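Local coordinates for amphinase-2 (Rana pipiens, PDB 2P7S), which cleaves RNA as an endonuclease of the pancreatic ribonuclease family, acting on poly(U), poly(C) and ribosomal RNA, and is toxic to cultured carcinoma cells, at residues K12-T17 with Y35-Q40; A22-N27 with Y87-T92; P54-C59 with R101-V106; T71-L76 with T93-I98. All blocks are in the same frame, centred on the assembly; numbering follows the deposited sequence. Where two conformers were deposited one is given.

Contact 1 sets the end of helix 6-15 on a loop, contacts 2 and 3 bring a short helix and what adjoins it to the mixed sheet, and contact 4 pairs two of its strands. Contact 1 carries His-15, the probable proton acceptor. It touches contact 2, where Thr-17 OG1 is 4.0 Å from Phe-24 CD1, and contact 3, where Ile-16 CD1 is 3.9 Å from Val-55 CG2. Contacts 2 and 4 share strand 86-101, and Thr-92 O lies 2.7 Å from Leu-76 N between them. Contacts 3 and 4 meet through Ile-58 CG2 and Ile-98 CD1, 3.6 Å apart. The centres of contacts 2 and 3 are about 25 Å apart.

Contact 1. Residues K12-T17 with Y35-Q40. With ACT (acetate ion), chain D.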
# COMPACT_ATOMS: atom_id res chain seq x y z
N LYS A 12 1.44 7.17 0.63
CA LYS A 12 1.26 7.18 -0.82
C LYS A 12 2.50 6.65 -1.53
O LYS A 12 2.40 5.85 -2.47
CB LYS A 12 0.98 8.60 -1.34
CG LYS A 12 -0.43 9.12 -1.08
CD LYS A 12 -0.65 10.47 -1.77
CE LYS A 12 0.21 11.56 -1.15
NZ LYS A 12 0.06 12.87 -1.85
N THR A 13 3.66 7.11 -1.09
CA THR A 13 4.93 6.72 -1.69
C THR A 13 5.18 5.23 -1.53
O THR A 13 5.54 4.54 -2.48
CB THR A 13 6.11 7.51 -1.05
OG1 THR A 13 5.99 8.91 -1.37
CG2 THR A 13 7.45 7.00 -1.58
N LYS A 14 4.96 4.73 -0.32
CA LYS A 14 5.19 3.34 -0.02
C LYS A 14 4.13 2.35 -0.51
O LYS A 14 4.46 1.21 -0.85
CB LYS A 14 5.35 3.16 1.50
CG LYS A 14 5.80 1.76 1.91
CD LYS A 14 6.09 1.66 3.40
CE LYS A 14 6.69 0.30 3.73
NZ LYS A 14 6.90 0.13 5.19
N HIS A 15 2.87 2.78 -0.59
CA HIS A 15 1.79 1.87 -0.97
C HIS A 15 0.94 2.14 -2.19
O HIS A 15 0.21 1.25 -2.63
CB HIS A 15 0.84 1.71 0.22
CG HIS A 15 1.49 1.12 1.42
ND1 HIS A 15 1.89 -0.20 1.47
CD2 HIS A 15 1.83 1.67 2.61
CE1 HIS A 15 2.45 -0.44 2.64
NE2 HIS A 15 2.43 0.68 3.35
N ILE A 16 0.97 3.35 -2.74
CA ILE A 16 0.13 3.61 -3.89
C ILE A 16 0.91 3.70 -5.19
O ILE A 16 1.93 4.39 -5.27
CB ILE A 16 -0.71 4.89 -3.70
CG1 ILE A 16 -1.49 4.79 -2.38
CG2 ILE A 16 -1.70 5.03 -4.85
CD1 ILE A 16 -2.47 5.92 -2.13
N THR A 17 0.45 2.97 -6.20
CA THR A 17 1.13 2.99 -7.48
C THR A 17 0.20 3.26 -8.66
O THR A 17 -0.95 2.81 -8.69
CB THR A 17 1.88 1.65 -7.75
OG1 THR A 17 2.59 1.76 -8.99
CG2 THR A 17 0.90 0.49 -7.85
N TYR A 35 10.54 4.85 -3.87
CA TYR A 35 9.32 4.32 -3.28
C TYR A 35 9.54 3.50 -2.01
O TYR A 35 8.64 2.80 -1.56
CB TYR A 35 8.57 3.47 -4.31
CG TYR A 35 8.25 4.23 -5.58
CD1 TYR A 35 8.92 3.95 -6.78
CD2 TYR A 35 7.27 5.22 -5.59
CE1 TYR A 35 8.62 4.65 -7.94
CE2 TYR A 35 6.96 5.92 -6.76
CZ TYR A 35 7.64 5.63 -7.93
OH TYR A 35 7.32 6.32 -9.08
N THR A 36 10.73 3.59 -1.43
CA THR A 36 11.03 2.81 -0.24
C THR A 36 11.49 3.65 0.95
O THR A 36 12.67 3.60 1.33
CB THR A 36 12.09 1.74 -0.55
OG1 THR A 36 13.19 2.33 -1.25
CG2 THR A 36 11.48 0.64 -1.40
N PRO A 37 10.56 4.40 1.56
CA PRO A 37 10.81 5.27 2.72
C PRO A 37 11.45 4.54 3.89
O PRO A 37 12.35 5.07 4.54
CB PRO A 37 9.42 5.79 3.06
CG PRO A 37 8.73 5.83 1.74
CD PRO A 37 9.15 4.50 1.14
N ASP A 38 10.99 3.32 4.16
CA ASP A 38 11.53 2.55 5.27
C ASP A 38 12.77 1.73 4.88
O ASP A 38 13.23 0.90 5.66
CB ASP A 38 10.45 1.64 5.86
CG ASP A 38 9.30 2.43 6.48
OD1 ASP A 38 9.57 3.29 7.35
OD2 ASP A 38 8.13 2.20 6.10
N GLY A 39 13.30 1.97 3.69
CA GLY A 39 14.47 1.25 3.22
C GLY A 39 14.18 0.28 2.10
O GLY A 39 13.04 -0.18 1.95
N GLN A 40 15.19 -0.04 1.30
CA GLN A 40 15.02 -0.97 0.18
C GLN A 40 15.23 -2.42 0.61
O GLN A 40 15.79 -2.70 1.67
CB GLN A 40 15.99 -0.65 -0.96
CG GLN A 40 15.71 0.65 -1.70
CD GLN A 40 16.59 1.79 -1.24
OE1 GLN A 40 17.81 1.74 -1.38
NE2 GLN A 40 15.97 2.82 -0.68
C ACT D . 3.06 2.60 6.38
O ACT D . 3.74 2.63 7.43
OXT ACT D . 2.22 1.67 5.97
CH3 ACT D . 3.22 3.80 5.45
O HOH W 1 7.48 0.37 -0.93
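The C-terminal end of the N-terminal helix, which carries the probable catalytic histidine, as in pancreatic ribonucleases, rests here on the loop 35-40 through Thr-13 and Lys-14. Thr-13 turns its methyl CG2 away from its own backbone N, to 3.7 Å from Pro-37 CG, while its hydroxyl is tied back to Glu-9 O. The Tyr-35 ring turns an edge to the helix, its CD2 3.6 Å from Thr-13 O. A water donates to both Lys-14 O and Tyr-35 O, and Asn-45 also bonds Lys-14 O. Pro-37 belongs to the type I turn from Thr-36 to Gly-39, which next presents Asp-38 to the extended Lys-14 chain at about a right angle. Lys-14 NZ forms a salt bridge with Asp-38 OD2 at 2.6 Å, on the anti side and 21° out of the carboxylate plane, and also bonds a glycerol, probably from the crystallisation liquor. Asp-38 OD1 pairs with Lys-10, so the carboxylate bridges two lysines. Lys-14 CG also lies over one face of the His-15 imidazole, offset toward its rim. His-15 ND1 is anchored to Thr-46 O. An acetate, also bonded to His-107 and Phe-108, accepts from the other ring nitrogen: His-15 NE2 to acetate OXT is 2.8 Å.

Contact 2. Residues A22-N27 with Y87-T92; sequences ADFNCN and YSQSNT. With NAG (2-acetamido-2-deoxy-beta-D-glucopyranose), chain B.
At the start of helix 26-29, the disulfide-bearing Cys-26 and glycosylated Asn-27 pack against strand 86-101 of the ribonuclease sheet. The tight part lies between these two residues and Tyr-87. Cys-26 CB is 3.9 Å from Tyr-87 CB, and its sulfur is disulfide-linked to Cys-79 on the adjoining strand. Although its nitrogen carries the glycan, the Asn-27 amide still grips the strand through its oxygen: Tyr-87 N gives a bond to Asn-27 OD1 at 2.8 Å. At the other end of the residue, Tyr-87 OH bonds Lys-42 O.

The looser part begins at Gln-89, whose aliphatic portion runs along the cysteine sulfur, with Gln-89 CG 3.8 Å from Cys-26 SG. The extended Gln-89 chain, its CG anti to the backbone N (chi1 179°), carries the amide up to the turn before the helix. There both ends of the amide make long, weak bonds: NE2 gives to Phe-24 O, and Gln-89 OE1 accepts from Cys-26 N at 3.4 Å, almost straight at 173°. The edge of the Phe-24 ring also faces NE2. Asn-25 is the N-cap, its OD1 accepting a weak bond from Asn-27 N. On the partly exposed sugar side, a second N-acetylglucosamine touches Ser-88. The first is joined covalently through C1 to Asn-27 ND2, and its acetyl methyl C8 comes 3.2 Å from Asn-25 ND2.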
# COMPACT_ATOMS: atom_id res chain seq x y z
N ALA A 22 0.47 -5.56 -14.64
CA ALA A 22 1.39 -6.21 -15.57
C ALA A 22 2.75 -5.52 -15.66
O ALA A 22 3.78 -6.18 -15.80
CB ALA A 22 0.76 -6.27 -16.95
N ASP A 23 2.76 -4.19 -15.59
CA ASP A 23 4.01 -3.45 -15.68
C ASP A 23 4.75 -3.36 -14.35
O ASP A 23 5.91 -2.98 -14.32
CB ASP A 23 3.78 -2.03 -16.19
CG ASP A 23 3.39 -2.00 -17.65
OD1 ASP A 23 3.88 -2.87 -18.41
OD2 ASP A 23 2.62 -1.09 -18.04
N PHE A 24 4.06 -3.69 -13.27
CA PHE A 24 4.69 -3.61 -11.96
C PHE A 24 5.70 -4.72 -11.78
O PHE A 24 5.44 -5.88 -12.13
CB PHE A 24 3.64 -3.68 -10.84
CG PHE A 24 4.16 -3.23 -9.51
CD1 PHE A 24 4.23 -1.88 -9.20
CD2 PHE A 24 4.64 -4.16 -8.59
CE1 PHE A 24 4.77 -1.44 -7.98
CE2 PHE A 24 5.19 -3.74 -7.38
CZ PHE A 24 5.25 -2.38 -7.07
N ASN A 25 6.85 -4.38 -11.21
CA ASN A 25 7.90 -5.35 -10.97
C ASN A 25 8.44 -5.18 -9.57
O ASN A 25 9.10 -4.19 -9.26
CB ASN A 25 9.04 -5.17 -11.98
CG ASN A 25 10.07 -6.29 -11.89
OD1 ASN A 25 10.39 -6.76 -10.81
ND2 ASN A 25 10.60 -6.69 -13.04
N CYS A 26 8.15 -6.15 -8.71
CA CYS A 26 8.62 -6.10 -7.34
C CYS A 26 10.13 -5.92 -7.23
O CYS A 26 10.62 -5.15 -6.40
CB CYS A 26 8.24 -7.39 -6.60
SG CYS A 26 6.47 -7.53 -6.18
N ASN A 27 10.89 -6.63 -8.06
CA ASN A 27 12.34 -6.53 -8.01
C ASN A 27 12.84 -5.12 -8.27
O ASN A 27 13.90 -4.73 -7.77
CB ASN A 27 12.98 -7.51 -9.00
CG ASN A 27 12.55 -8.92 -8.73
OD1 ASN A 27 12.41 -9.31 -7.57
ND2 ASN A 27 12.34 -9.70 -9.79
N TYR A 87 12.00 -10.94 -5.36
CA TYR A 87 10.74 -11.37 -4.75
C TYR A 87 9.76 -12.26 -5.50
O TYR A 87 9.81 -12.40 -6.72
CB TYR A 87 9.94 -10.14 -4.34
CG TYR A 87 10.64 -9.15 -3.45
CD1 TYR A 87 11.71 -8.39 -3.90
CD2 TYR A 87 10.20 -8.96 -2.14
CE1 TYR A 87 12.34 -7.46 -3.07
CE2 TYR A 87 10.81 -8.04 -1.30
CZ TYR A 87 11.87 -7.29 -1.77
OH TYR A 87 12.45 -6.38 -0.92
N SER A 88 8.84 -12.82 -4.71
CA SER A 88 7.73 -13.60 -5.23
C SER A 88 6.67 -12.51 -5.34
O SER A 88 6.61 -11.61 -4.50
CB SER A 88 7.27 -14.67 -4.24
OG SER A 88 8.16 -15.78 -4.24
N GLN A 89 5.84 -12.58 -6.38
CA GLN A 89 4.83 -11.56 -6.62
C GLN A 89 3.45 -12.18 -6.78
O GLN A 89 3.28 -13.18 -7.49
CB GLN A 89 5.20 -10.79 -7.90
CG GLN A 89 4.24 -9.70 -8.33
CD GLN A 89 4.83 -8.84 -9.46
OE1 GLN A 89 6.05 -8.70 -9.58
NE2 GLN A 89 3.96 -8.25 -10.27
N SER A 90 2.46 -11.59 -6.11
CA SER A 90 1.09 -12.07 -6.20
C SER A 90 0.16 -10.88 -6.31
O SER A 90 0.40 -9.83 -5.72
CB SER A 90 0.73 -12.91 -4.97
OG SER A 90 0.57 -12.09 -3.83
N ASN A 91 -0.91 -11.05 -7.07
CA ASN A 91 -1.89 -9.99 -7.27
C ASN A 91 -3.28 -10.50 -6.94
O ASN A 91 -3.66 -11.59 -7.37
CB ASN A 91 -1.86 -9.50 -8.71
CG ASN A 91 -3.14 -8.79 -9.10
OD1 ASN A 91 -3.48 -7.74 -8.56
ND2 ASN A 91 -3.87 -9.38 -10.04
N THR A 92 -4.03 -9.70 -6.20
CA THR A 92 -5.38 -10.06 -5.82
C THR A 92 -6.23 -8.81 -5.77
O THR A 92 -5.71 -7.69 -5.77
CB THR A 92 -5.43 -10.69 -4.41
OG1 THR A 92 -5.09 -9.69 -3.44
CG2 THR A 92 -4.43 -11.85 -4.30
C1 NAG B . 11.76 -11.01 -9.62
C2 NAG B . 11.03 -11.43 -10.91
C3 NAG B . 10.44 -12.83 -10.74
C4 NAG B . 11.57 -13.79 -10.37
C5 NAG B . 12.24 -13.31 -9.08
C6 NAG B . 13.38 -14.20 -8.61
C7 NAG B . 9.72 -10.12 -12.45
C8 NAG B . 8.57 -9.15 -12.67
N2 NAG B . 9.97 -10.48 -11.20
O3 NAG B . 9.81 -13.25 -11.94
O4 NAG B . 11.04 -15.12 -10.19
O5 NAG B . 12.77 -11.98 -9.28
O6 NAG B . 14.43 -14.23 -9.57
O7 NAG B . 10.35 -10.55 -13.42

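Contact 3. Residues P54-C59 with R101-V106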
# COMPACT_ATOMS: atom_id res chain seq x y z
N PRO A 54 -9.37 7.71 -4.09
CA PRO A 54 -10.20 6.60 -3.61
C PRO A 54 -9.63 5.96 -2.34
O PRO A 54 -10.39 5.47 -1.49
CB PRO A 54 -10.20 5.63 -4.79
CG PRO A 54 -10.10 6.55 -5.97
CD PRO A 54 -9.04 7.53 -5.52
N VAL A 55 -8.31 5.97 -2.21
CA VAL A 55 -7.69 5.39 -1.02
C VAL A 55 -7.87 6.33 0.17
O VAL A 55 -8.13 5.89 1.29
CB VAL A 55 -6.18 5.12 -1.24
CG1 VAL A 55 -5.59 4.41 -0.02
CG2 VAL A 55 -5.97 4.26 -2.48
N LYS A 56 -7.75 7.63 -0.07
CA LYS A 56 -7.93 8.58 1.01
C LYS A 56 -9.37 8.55 1.52
O LYS A 56 -9.62 8.71 2.71
CB LYS A 56 -7.56 9.99 0.55
CG LYS A 56 -7.73 11.05 1.63
CD LYS A 56 -7.09 12.37 1.23
CE LYS A 56 -7.26 13.40 2.34
NZ LYS A 56 -6.49 14.64 2.03
N GLU A 57 -10.32 8.33 0.61
CA GLU A 57 -11.74 8.27 0.96
C GLU A 57 -12.02 7.24 2.06
O GLU A 57 -13.02 7.35 2.78
CB GLU A 57 -12.58 7.90 -0.27
CG GLU A 57 -12.51 8.90 -1.43
CD GLU A 57 -13.40 8.50 -2.59
OE1 GLU A 57 -14.63 8.40 -2.39
OE2 GLU A 57 -12.88 8.29 -3.71
N ILE A 58 -11.15 6.24 2.18
CA ILE A 58 -11.35 5.21 3.19
C ILE A 58 -11.42 5.82 4.59
O ILE A 58 -12.05 5.26 5.50
CB ILE A 58 -10.19 4.17 3.17
CG1 ILE A 58 -10.08 3.54 1.78
CG2 ILE A 58 -10.44 3.10 4.22
CD1 ILE A 58 -8.85 2.65 1.61
N CYS A 59 -10.79 6.97 4.77
CA CYS A 59 -10.76 7.64 6.06
C CYS A 59 -11.72 8.82 6.20
O CYS A 59 -11.67 9.55 7.20
CB CYS A 59 -9.34 8.13 6.35
SG CYS A 59 -8.04 6.84 6.38
N ARG A 101 -5.46 8.56 10.39
CA ARG A 101 -5.13 9.59 11.37
C ARG A 101 -6.15 10.60 10.88
O ARG A 101 -5.89 11.36 9.95
CB ARG A 101 -3.71 10.12 11.19
CG ARG A 101 -3.22 11.01 12.35
CD ARG A 101 -3.87 12.38 12.33
NE ARG A 101 -3.42 13.19 11.20
CZ ARG A 101 -3.95 14.35 10.85
NH1 ARG A 101 -4.96 14.86 11.54
NH2 ARG A 101 -3.47 15.01 9.80
N ASP A 102 -7.34 10.56 11.48
CA ASP A 102 -8.44 11.42 11.06
C ASP A 102 -8.74 11.11 9.59
O ASP A 102 -9.06 9.96 9.26
CB ASP A 102 -8.07 12.90 11.25
CG ASP A 102 -7.93 13.29 12.72
OD1 ASP A 102 -8.86 13.01 13.50
OD2 ASP A 102 -6.90 13.88 13.09
N ASN A 103 -8.63 12.09 8.70
CA ASN A 103 -8.95 11.87 7.28
C ASN A 103 -7.80 11.36 6.40
O ASN A 103 -7.98 11.20 5.19
CB ASN A 103 -9.52 13.16 6.68
CG ASN A 103 -8.55 14.34 6.75
OD1 ASN A 103 -7.88 14.55 7.77
ND2 ASN A 103 -8.49 15.11 5.67
N TYR A 104 -6.65 11.07 7.00
CA TYR A 104 -5.49 10.59 6.23
C TYR A 104 -5.02 9.16 6.48
O TYR A 104 -4.82 8.75 7.62
CB TYR A 104 -4.29 11.50 6.49
CG TYR A 104 -4.40 12.88 5.89
CD1 TYR A 104 -4.71 13.99 6.69
CD2 TYR A 104 -4.21 13.08 4.53
CE1 TYR A 104 -4.83 15.26 6.12
CE2 TYR A 104 -4.33 14.34 3.96
CZ TYR A 104 -4.64 15.42 4.76
OH TYR A 104 -4.76 16.66 4.17
N PRO A 105 -4.84 8.37 5.40
CA PRO A 105 -4.36 7.00 5.60
C PRO A 105 -2.91 7.15 6.05
O PRO A 105 -2.16 7.93 5.46
CB PRO A 105 -4.45 6.40 4.20
CG PRO A 105 -5.61 7.12 3.58
CD PRO A 105 -5.39 8.55 4.04
N VAL A 106 -2.50 6.44 7.10
CA VAL A 106 -1.13 6.55 7.57
C VAL A 106 -0.38 5.23 7.66
O VAL A 106 0.85 5.21 7.71
CB VAL A 106 -1.04 7.28 8.95
CG1 VAL A 106 -1.63 8.68 8.83
CG2 VAL A 106 -1.78 6.49 10.03
O HOH W 2 -10.29 10.94 4.20
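The last part of helix 52-56 and the residues after it run past the tight hairpin joining strands 86-101 and 104-111 of the ribonuclease sheet. Between CA atoms, Cys-59 and Asn-103 are 4.8 Å apart, Lys-56 and Pro-105 6.0 Å. A type II' turn from Arg-101 to Tyr-104 closes that hairpin, held by backbone bonds both ways between these two residues. Across the contact, Asn-103 CA points its hydrogen almost straight at Cys-59 O, and a water donates to both Lys-56 O and Asn-103 O, the latter leg very short.

The side chains meet in two groups. Inside, Cys-59 SG rests 3.7 Å from Pro-105 CG, and that same ring carbon is 3.6 Å from Val-55 O. Cys-59 is disulfide-linked to Cys-100, just before the turn, which fastens the loop to the hairpin, while Trp-8 and Ile-98 pack on the proline. On the outer side, Lys-56 is stretched to its full length across the Pro-105 ring and then alongside Tyr-104, the two pointing the same way. Lys-56 CG lies 3.6 Å from Asn-103 O. Trp-8 meets the tyrosine ring as well. Lys-56 NZ stands obliquely to that ring, very close at 2.9 Å to Tyr-104 CE2.

Contact 4. Residues T71-L76 with T93-I98; sequences TQQFTL and TNFICI
Gln-73 and Phe-95 meet where strands 74-83 and 86-101 run out of regular pairing, and with Thr-93 they bury much of the surface here. Gln-73 CG lies over the centre of the Phe-95 ring, 3.8 Å from its centroid and 9° off the normal, a CH-pi contact. The glutamine chain is extended beyond CG, and its amide plane is inclined only 17° to the ring. Phe-95 CG is anti to its own carbonyl carbon (chi1 -49°), a setting that brings the ring back over Gln-73 although its CB starts away from the 71-76 segment. Thr-71 O lies in the ring plane at its edge, 3.9 Å from CE2, and Lys-113 makes a cation-pi contact with the ring. The Phe-95 backbone N is held by Asn-94 OD1.

The Gln-73 side chain also reaches back to Thr-93, Gln-73 OE1 lying 3.6 Å from Thr-93 O. Thr-93 stands beside Thr-75 in a non-hydrogen-bonded pair, and its CA approaches Phe-74 O at 3.2 Å as a CA-H...O contact. In the next pair, Phe-74 N gives to Asn-94 O at 2.8 Å, and Asn-94 N returns a bond to Phe-74 O. On the buried face with Phe-74, both Leu-76 methyls touch Ile-96 CG2, CD1 at 3.6 Å and CD2 at 3.7 Å, and Ile-48 packs on this apolar group. Past Asn-94 the strand turns away to pair through Phe-95 with Gly-112 and through Ile-96 with Ser-70. Such an antiparallel hairpin, its long second strand broken and passed on to new partners, belongs to the curled sheet of the pancreatic-ribonuclease fold.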
# COMPACT_ATOMS: atom_id res chain seq x y z
N THR A 71 -14.59 0.10 1.92
CA THR A 71 -15.89 -0.43 1.51
C THR A 71 -15.83 -0.91 0.06
O THR A 71 -16.72 -1.61 -0.41
CB THR A 71 -16.99 0.64 1.67
OG1 THR A 71 -16.61 1.85 1.00
CG2 THR A 71 -17.22 0.94 3.14
N GLN A 72 -14.76 -0.53 -0.63
CA GLN A 72 -14.56 -0.93 -2.01
C GLN A 72 -13.32 -1.81 -2.10
O GLN A 72 -12.46 -1.78 -1.22
CB GLN A 72 -14.39 0.31 -2.89
CG GLN A 72 -13.33 1.27 -2.41
CD GLN A 72 -13.19 2.49 -3.30
OE1 GLN A 72 -13.00 2.37 -4.51
NE2 GLN A 72 -13.28 3.68 -2.70
N GLN A 73 -13.23 -2.61 -3.16
CA GLN A 73 -12.09 -3.50 -3.36
C GLN A 73 -11.07 -2.83 -4.29
O GLN A 73 -11.45 -2.06 -5.17
CB GLN A 73 -12.52 -4.82 -3.99
CG GLN A 73 -13.50 -5.67 -3.17
CD GLN A 73 -13.73 -7.04 -3.80
OE1 GLN A 73 -12.82 -7.87 -3.86
NE2 GLN A 73 -14.95 -7.28 -4.27
N PHE A 74 -9.79 -3.12 -4.08
CA PHE A 74 -8.74 -2.56 -4.92
C PHE A 74 -7.88 -3.68 -5.51
O PHE A 74 -7.89 -4.80 -5.00
CB PHE A 74 -7.82 -1.63 -4.12
CG PHE A 74 -8.52 -0.45 -3.53
CD1 PHE A 74 -9.26 -0.58 -2.35
CD2 PHE A 74 -8.45 0.80 -4.14
CE1 PHE A 74 -9.91 0.52 -1.80
CE2 PHE A 74 -9.10 1.90 -3.59
CZ PHE A 74 -9.83 1.76 -2.42
N THR A 75 -7.15 -3.36 -6.57
CA THR A 75 -6.24 -4.31 -7.20
C THR A 75 -4.96 -4.18 -6.39
O THR A 75 -4.40 -3.09 -6.29
CB THR A 75 -5.97 -3.94 -8.67
OG1 THR A 75 -7.20 -3.90 -9.38
CG2 THR A 75 -5.04 -4.96 -9.31
N LEU A 76 -4.49 -5.29 -5.82
CA LEU A 76 -3.31 -5.29 -4.96
C LEU A 76 -2.17 -6.22 -5.35
O LEU A 76 -2.38 -7.40 -5.61
CB LEU A 76 -3.73 -5.66 -3.55
CG LEU A 76 -4.89 -4.89 -2.93
CD1 LEU A 76 -5.42 -5.67 -1.73
CD2 LEU A 76 -4.42 -3.51 -2.51
N THR A 93 -7.54 -8.99 -5.76
CA THR A 93 -8.47 -7.88 -5.65
C THR A 93 -9.12 -8.17 -4.31
O THR A 93 -9.54 -9.30 -4.05
CB THR A 93 -9.54 -7.90 -6.75
OG1 THR A 93 -10.30 -9.11 -6.66
CG2 THR A 93 -8.88 -7.81 -8.12
N ASN A 94 -9.18 -7.17 -3.45
CA ASN A 94 -9.75 -7.38 -2.13
C ASN A 94 -9.90 -6.03 -1.46
O ASN A 94 -9.50 -5.01 -2.01
CB ASN A 94 -8.80 -8.26 -1.31
CG ASN A 94 -9.49 -8.97 -0.16
OD1 ASN A 94 -10.60 -8.60 0.24
ND2 ASN A 94 -8.84 -9.99 0.37
N PHE A 95 -10.48 -6.04 -0.27
CA PHE A 95 -10.63 -4.81 0.49
C PHE A 95 -9.29 -4.70 1.21
O PHE A 95 -8.48 -5.62 1.16
CB PHE A 95 -11.74 -4.94 1.54
CG PHE A 95 -13.03 -5.49 1.01
CD1 PHE A 95 -13.19 -6.86 0.82
CD2 PHE A 95 -14.09 -4.64 0.69
CE1 PHE A 95 -14.38 -7.38 0.32
CE2 PHE A 95 -15.29 -5.15 0.19
CZ PHE A 95 -15.44 -6.53 0.01
N ILE A 96 -9.06 -3.56 1.86
CA ILE A 96 -7.82 -3.39 2.59
C ILE A 96 -8.14 -2.81 3.96
O ILE A 96 -9.19 -2.20 4.16
CB ILE A 96 -6.82 -2.46 1.86
CG1 ILE A 96 -7.43 -1.07 1.64
CG2 ILE A 96 -6.43 -3.10 0.53
CD1 ILE A 96 -6.48 -0.07 1.00
N CYS A 97 -7.23 -3.03 4.89
CA CYS A 97 -7.37 -2.54 6.25
C CYS A 97 -6.21 -1.58 6.47
O CYS A 97 -5.04 -1.97 6.35
CB CYS A 97 -7.31 -3.69 7.25
SG CYS A 97 -7.30 -3.11 8.98
N ILE A 98 -6.53 -0.34 6.80
CA ILE A 98 -5.51 0.67 7.03
C ILE A 98 -5.74 1.42 8.32
O ILE A 98 -6.83 1.36 8.90
CB ILE A 98 -5.49 1.72 5.88
CG1 ILE A 98 -6.81 2.48 5.85
CG2 ILE A 98 -5.25 1.04 4.54
CD1 ILE A 98 -6.88 3.56 4.79